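Local coordinates for protein polysaccharide deacetylase (PDB 4WCJ) that probably removes N-acetyl groups from a poly-beta-1,6-N-acetyl-D-glucosamine-type polysaccharide, as a zinc-dependent family 4 carbohydrate esterase, at residues 37-42 and 92-97; 224-229 and 238-243. All blocks are in the same frame, centred on the assembly; numbering follows the deposited sequence.

Contact 1 of 2, residues 37-42 and 92-97; sequences LVVLCY and LVLVTF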
loop_
_atom_site.group_PDB
_atom_site.type_symbol
_atom_site.label_atom_id
_atom_site.label_comp_id
_atom_site.label_asym_id
_atom_site.label_seq_id
_atom_site.Cartn_x
_atom_site.Cartn_y
_atom_site.Cartn_z
ATOM N N LEU A 37 -8.712 -0.802 12.411
ATOM C CA LEU A 37 -7.625 -1.133 11.498
ATOM C C LEU A 37 -6.805 0.076 11.071
ATOM O O LEU A 37 -7.321 0.962 10.399
ATOM C CB LEU A 37 -8.184 -1.810 10.249
ATOM C CG LEU A 37 -7.195 -2.040 9.097
ATOM C CD1 LEU A 37 -6.106 -3.030 9.489
ATOM C CD2 LEU A 37 -7.926 -2.497 7.843
ATOM N N VAL A 38 -5.530 0.099 11.441
ATOM C CA VAL A 38 -4.610 1.107 10.919
ATOM C C VAL A 38 -3.758 0.480 9.823
ATOM O O VAL A 38 -3.254 -0.629 9.976
ATOM C CB VAL A 38 -3.714 1.707 12.035
ATOM C CG1 VAL A 38 -2.473 2.370 11.452
ATOM C CG2 VAL A 38 -4.515 2.691 12.875
ATOM N N VAL A 39 -3.629 1.180 8.702
ATOM C CA VAL A 39 -2.872 0.664 7.575
ATOM C C VAL A 39 -1.639 1.533 7.350
ATOM O O VAL A 39 -1.756 2.731 7.099
ATOM C CB VAL A 39 -3.741 0.611 6.299
ATOM C CG1 VAL A 39 -2.970 -0.004 5.152
ATOM C CG2 VAL A 39 -5.005 -0.202 6.559
ATOM N N LEU A 40 -0.455 0.931 7.456
ATOM C CA LEU A 40 0.790 1.688 7.323
ATOM C C LEU A 40 1.248 1.734 5.872
ATOM O O LEU A 40 1.143 0.743 5.152
ATOM C CB LEU A 40 1.887 1.079 8.197
ATOM C CG LEU A 40 1.530 0.833 9.663
ATOM C CD1 LEU A 40 2.693 0.178 10.402
ATOM C CD2 LEU A 40 1.111 2.115 10.342
ATOM N N CYS A 41 1.732 2.895 5.447
ATOM C CA CYS A 41 2.293 3.056 4.116
ATOM C C CYS A 41 3.786 3.369 4.194
ATOM O O CYS A 41 4.190 4.453 4.631
ATOM C CB CYS A 41 1.568 4.155 3.339
ATOM S SG CYS A 41 2.295 4.494 1.715
ATOM N N TYR A 42 4.591 2.398 3.774
ATOM C CA TYR A 42 6.037 2.544 3.634
ATOM C C TYR A 42 6.411 2.660 2.156
ATOM O O TYR A 42 5.598 2.353 1.277
ATOM C CB TYR A 42 6.779 1.352 4.246
ATOM C CG TYR A 42 6.620 1.147 5.734
ATOM C CD1 TYR A 42 7.471 1.779 6.638
ATOM C CD2 TYR A 42 5.645 0.293 6.237
ATOM C CE1 TYR A 42 7.342 1.581 8.003
ATOM C CE2 TYR A 42 5.504 0.092 7.602
ATOM C CZ TYR A 42 6.359 0.735 8.478
ATOM O OH TYR A 42 6.229 0.538 9.835
ATOM N N LEU A 92 -6.103 -3.690 14.919
ATOM C CA LEU A 92 -5.573 -4.347 13.715
ATOM C C LEU A 92 -4.619 -3.457 12.915
ATOM O O LEU A 92 -4.776 -2.236 12.894
ATOM C CB LEU A 92 -6.726 -4.788 12.813
ATOM C CG LEU A 92 -7.936 -5.380 13.540
ATOM C CD1 LEU A 92 -9.053 -5.666 12.563
ATOM C CD2 LEU A 92 -7.551 -6.639 14.301
ATOM N N VAL A 93 -3.637 -4.068 12.251
ATOM C CA VAL A 93 -2.713 -3.331 11.386
ATOM C C VAL A 93 -2.390 -4.090 10.101
ATOM O O VAL A 93 -2.099 -5.281 10.131
ATOM C CB VAL A 93 -1.385 -2.999 12.112
ATOM C CG1 VAL A 93 -0.327 -2.516 11.125
ATOM C CG2 VAL A 93 -1.611 -1.946 13.174
ATOM N N LEU A 94 -2.456 -3.380 8.976
ATOM C CA LEU A 94 -1.994 -3.884 7.689
ATOM C C LEU A 94 -0.741 -3.132 7.246
ATOM O O LEU A 94 -0.720 -1.894 7.221
ATOM C CB LEU A 94 -3.086 -3.744 6.628
ATOM C CG LEU A 94 -2.704 -4.142 5.198
ATOM C CD1 LEU A 94 -2.231 -5.588 5.140
ATOM C CD2 LEU A 94 -3.871 -3.938 4.255
ATOM N N VAL A 95 0.303 -3.880 6.906
ATOM C CA VAL A 95 1.521 -3.295 6.358
ATOM C C VAL A 95 1.406 -3.171 4.841
ATOM O O VAL A 95 1.059 -4.140 4.161
ATOM C CB VAL A 95 2.766 -4.142 6.715
ATOM C CG1 VAL A 95 4.014 -3.564 6.064
ATOM C CG2 VAL A 95 2.930 -4.235 8.221
ATOM N N THR A 96 1.658 -1.973 4.313
ATOM C CA THR A 96 1.693 -1.777 2.863
ATOM C C THR A 96 2.930 -0.994 2.414
ATOM O O THR A 96 3.479 -0.163 3.158
ATOM C CB THR A 96 0.421 -1.044 2.333
ATOM O OG1 THR A 96 0.515 0.367 2.584
ATOM C CG2 THR A 96 -0.844 -1.617 2.956
ATOM N N PHE A 97 3.347 -1.264 1.180
ATOM C CA PHE A 97 4.433 -0.547 0.522
ATOM C C PHE A 97 3.976 -0.007 -0.823
ATOM O O PHE A 97 3.301 -0.722 -1.568
ATOM C CB PHE A 97 5.642 -1.459 0.296
ATOM C CG PHE A 97 6.455 -1.705 1.526
ATOM C CD1 PHE A 97 6.022 -2.590 2.490
ATOM C CD2 PHE A 97 7.657 -1.044 1.711
ATOM C CE1 PHE A 97 6.775 -2.821 3.621
ATOM C CE2 PHE A 97 8.414 -1.270 2.844
ATOM C CZ PHE A 97 7.971 -2.151 3.800
#

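Contact 2 of 2, residues 224-229 and 238-243; sequences FSLVFT and GDAPFV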
loop_
_atom_site.group_PDB
_atom_site.type_symbol
_atom_site.label_atom_id
_atom_site.label_comp_id
_atom_site.label_asym_id
_atom_site.label_seq_id
_atom_site.Cartn_x
_atom_site.Cartn_y
_atom_site.Cartn_z
ATOM N N PHE A 224 -12.176 -3.255 -8.621
ATOM C CA PHE A 224 -11.401 -3.133 -7.392
ATOM C C PHE A 224 -12.296 -3.194 -6.153
ATOM O O PHE A 224 -13.394 -2.619 -6.120
ATOM C CB PHE A 224 -10.564 -1.848 -7.419
ATOM C CG PHE A 224 -9.401 -1.936 -8.356
ATOM C CD1 PHE A 224 -8.208 -2.509 -7.939
ATOM C CD2 PHE A 224 -9.514 -1.506 -9.671
ATOM C CE1 PHE A 224 -7.135 -2.629 -8.803
ATOM C CE2 PHE A 224 -8.438 -1.609 -10.539
ATOM C CZ PHE A 224 -7.248 -2.179 -10.102
ATOM N N SER A 225 -11.825 -3.928 -5.145
ATOM C CA SER A 225 -12.560 -4.127 -3.901
ATOM C C SER A 225 -12.157 -3.130 -2.817
ATOM O O SER A 225 -12.940 -2.835 -1.914
ATOM C CB SER A 225 -12.341 -5.549 -3.392
ATOM O OG SER A 225 -12.707 -6.492 -4.383
ATOM N N LEU A 226 -10.923 -2.642 -2.896
ATOM C CA LEU A 226 -10.426 -1.638 -1.963
ATOM C C LEU A 226 -9.576 -0.612 -2.677
ATOM O O LEU A 226 -8.761 -0.952 -3.542
ATOM C CB LEU A 226 -9.609 -2.269 -0.837
ATOM C CG LEU A 226 -10.337 -3.182 0.147
ATOM C CD1 LEU A 226 -9.321 -3.848 1.065
ATOM C CD2 LEU A 226 -11.403 -2.433 0.955
ATOM N N VAL A 227 -9.770 0.637 -2.279
ATOM C CA VAL A 227 -9.052 1.779 -2.819
ATOM C C VAL A 227 -8.364 2.477 -1.650
ATOM O O VAL A 227 -9.023 2.906 -0.703
ATOM C CB VAL A 227 -10.001 2.738 -3.552
ATOM C CG1 VAL A 227 -9.241 3.947 -4.079
ATOM C CG2 VAL A 227 -10.733 1.998 -4.683
ATOM N N PHE A 228 -7.039 2.553 -1.699
ATOM C CA PHE A 228 -6.260 3.055 -0.568
ATOM C C PHE A 228 -5.772 4.481 -0.763
ATOM O O PHE A 228 -5.244 4.825 -1.821
ATOM C CB PHE A 228 -5.048 2.167 -0.318
ATOM C CG PHE A 228 -5.389 0.790 0.168
ATOM C CD1 PHE A 228 -5.900 -0.165 -0.701
ATOM C CD2 PHE A 228 -5.174 0.442 1.489
ATOM C CE1 PHE A 228 -6.199 -1.441 -0.258
ATOM C CE2 PHE A 228 -5.467 -0.834 1.941
ATOM C CZ PHE A 228 -5.982 -1.776 1.062
ATOM N N THR A 229 -5.940 5.284 0.281
ATOM C CA THR A 229 -5.552 6.689 0.283
ATOM C C THR A 229 -4.475 6.938 1.332
ATOM O O THR A 229 -4.059 6.012 2.015
ATOM C CB THR A 229 -6.761 7.591 0.581
ATOM O OG1 THR A 229 -7.119 7.490 1.968
ATOM C CG2 THR A 229 -7.970 7.189 -0.258
ATOM N N GLY A 238 -17.338 -1.325 7.613
ATOM C CA GLY A 238 -18.281 -0.507 6.874
ATOM C C GLY A 238 -17.633 0.669 6.168
ATOM O O GLY A 238 -18.324 1.534 5.629
ATOM N N ASP A 239 -16.307 0.708 6.171
ATOM C CA ASP A 239 -15.587 1.771 5.474
ATOM C C ASP A 239 -15.275 1.387 4.033
ATOM O O ASP A 239 -14.934 2.244 3.226
ATOM C CB ASP A 239 -14.290 2.119 6.205
ATOM C CG ASP A 239 -14.506 3.074 7.365
ATOM O OD1 ASP A 239 -15.630 3.600 7.512
ATOM O OD2 ASP A 239 -13.541 3.305 8.124
ATOM N N ALA A 240 -15.376 0.098 3.716
ATOM C CA ALA A 240 -15.086 -0.368 2.364
ATOM C C ALA A 240 -15.966 0.362 1.352
ATOM O O ALA A 240 -17.128 0.632 1.631
ATOM C CB ALA A 240 -15.290 -1.890 2.263
ATOM N N PRO A 241 -15.424 0.662 0.162
ATOM C CA PRO A 241 -14.112 0.235 -0.337
ATOM C C PRO A 241 -12.938 1.156 -0.023
ATOM O O PRO A 241 -11.852 0.887 -0.516
ATOM C CB PRO A 241 -14.328 0.177 -1.855
ATOM C CG PRO A 241 -15.482 1.135 -2.137
ATOM C CD PRO A 241 -16.144 1.483 -0.828
ATOM N N PHE A 242 -13.126 2.211 0.764
ATOM C CA PHE A 242 -12.062 3.198 0.925
ATOM C C PHE A 242 -11.255 3.030 2.209
ATOM O O PHE A 242 -11.822 2.941 3.304
ATOM C CB PHE A 242 -12.662 4.600 0.849
ATOM C CG PHE A 242 -13.340 4.858 -0.446
ATOM C CD1 PHE A 242 -12.590 5.058 -1.591
ATOM C CD2 PHE A 242 -14.721 4.846 -0.537
ATOM C CE1 PHE A 242 -13.205 5.270 -2.805
ATOM C CE2 PHE A 242 -15.347 5.061 -1.750
ATOM C CZ PHE A 242 -14.581 5.271 -2.888
ATOM N N VAL A 243 -9.933 2.981 2.057
ATOM C CA VAL A 243 -9.031 2.703 3.174
ATOM C C VAL A 243 -8.016 3.819 3.428
ATOM O O VAL A 243 -7.152 4.085 2.592
ATOM C CB VAL A 243 -8.238 1.397 2.949
ATOM C CG1 VAL A 243 -7.599 0.953 4.245
ATOM C CG2 VAL A 243 -9.142 0.294 2.410
#

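Contact 1 of 2, residues 37-42 and 92-97
Strand 37-42 pairs with strand 92-97 in parallel register, Leu37 beside Leu92 through Tyr42 beside Phe97, with the short segment axes 19° apart, as two neighbouring strands of the beta/alpha barrel of family 4 carbohydrate esterases. The backbone ladder alternates sides: Leu40 N donates to Leu94 O (2.8 Å) and Leu94 N to Val38 O. Leu37, Val39, Cys41, Leu92, Leu94 and Thr96 share the barrel-interior face, where Val39 sets both its methyls against Leu94 CB. The beta-branched Val39 and Thr96 suit the extended backbone and meet through their gamma methyls, Val39 CG1 pressing on Thr96 CG2 at 3.5 Å, a tight fit. The face of Val38, Leu40, Tyr42, Val93, Val95 and Phe97 turns to the surrounding helices; there Tyr42 OH bonds to Gln61 and its ring meets Phe58 edge-to-face. Tyr42 CB sits over one face of the Phe97 ring, 3.7 Å from its centroid, a CH-pi contact, while the two rings, planes at 26°, are offset with little overlap. With chi1 at 79°, the Thr96 hydroxyl swings back over its own backbone; OG1 bonds to Arg245 NH1 of strand 242-247 and donates to Leu40 O at 2.7 Å, from the opposite face of that carbonyl to Thr96 N.

Contact 2 of 2, residues 224-229 and 238-243
With CG turned beside its own backbone N (chi1 -67°), Phe228 lays its ring alongside Val243, whose CG1 is anti to the backbone N (chi1 -165°), so that both branches of the valine reach the ring. This is a parallel strand pair of the beta/alpha barrel, joining 226-229 to the start of strand 242-247. Val243 CB lies over one ring face, 3.9 Å from the centroid of Phe228, a CH-pi contact, and Val243 CG1 comes to 3.6 Å from Phe228 CE2. The flat ring gives the beta-branched valine a broad apolar surface to lie against. Val243 CG2 also meets Leu226 CD2 at 3.8 Å, so one valine bridges two residues of the other strand on the buried face; Tyr203 and Ala205 of the next strand touch Phe228 as well, and Phe122 meets its ring. With the ring of Phe228 cut back to the methyl of an alanine, Val243 would probably lose the face it packs on and a gap would be likely beside Phe122.

On the other face, Val227 CB touches Phe242 CD1, and Leu219 of helix 213-221 packs on Val227. Pro241 follows a cis peptide bond and has no N-H to give, but its carbonyl O accepts from Val227 N at 2.7 Å, nearly straight. Pro241 CB lies 3.3 Å from Ser225 O. The ladder then alternates: Val243 N donates to Val227 O, and Val243 O receives Thr229 N at 2.9 Å. Thr229 suits its place because its hydroxyl also bonds to Arg231 N, while Thr229 OG1 makes a weak bond to Val243 O at 3.5 Å.

Contacts 1 and 2 belong to one curled parallel sheet: strands 36-42 and 242-247 are neighbours in it, so strand 242-247 lies between 37-42 and 224-229. The centres of the two contacts are about 13 Å apart, yet their side chains meet inside the barrel. Val39 CG2 packs 3.7 Å from Val243 CG1, while Val39 CG1 and Leu94 CD2 each come to 4.2 Å from Phe228 CE2. Cys41 of contact 1 comes nearer to the zinc site of Asp99, His157 and His162 than Phe228 of contact 2 does. Between side chains, Cys41 is about 7 Å from His157 and Phe228 about 8 Å; the zinc ion is about 7 Å from the side chain of Cys41 and about 11 Å from that of Phe228.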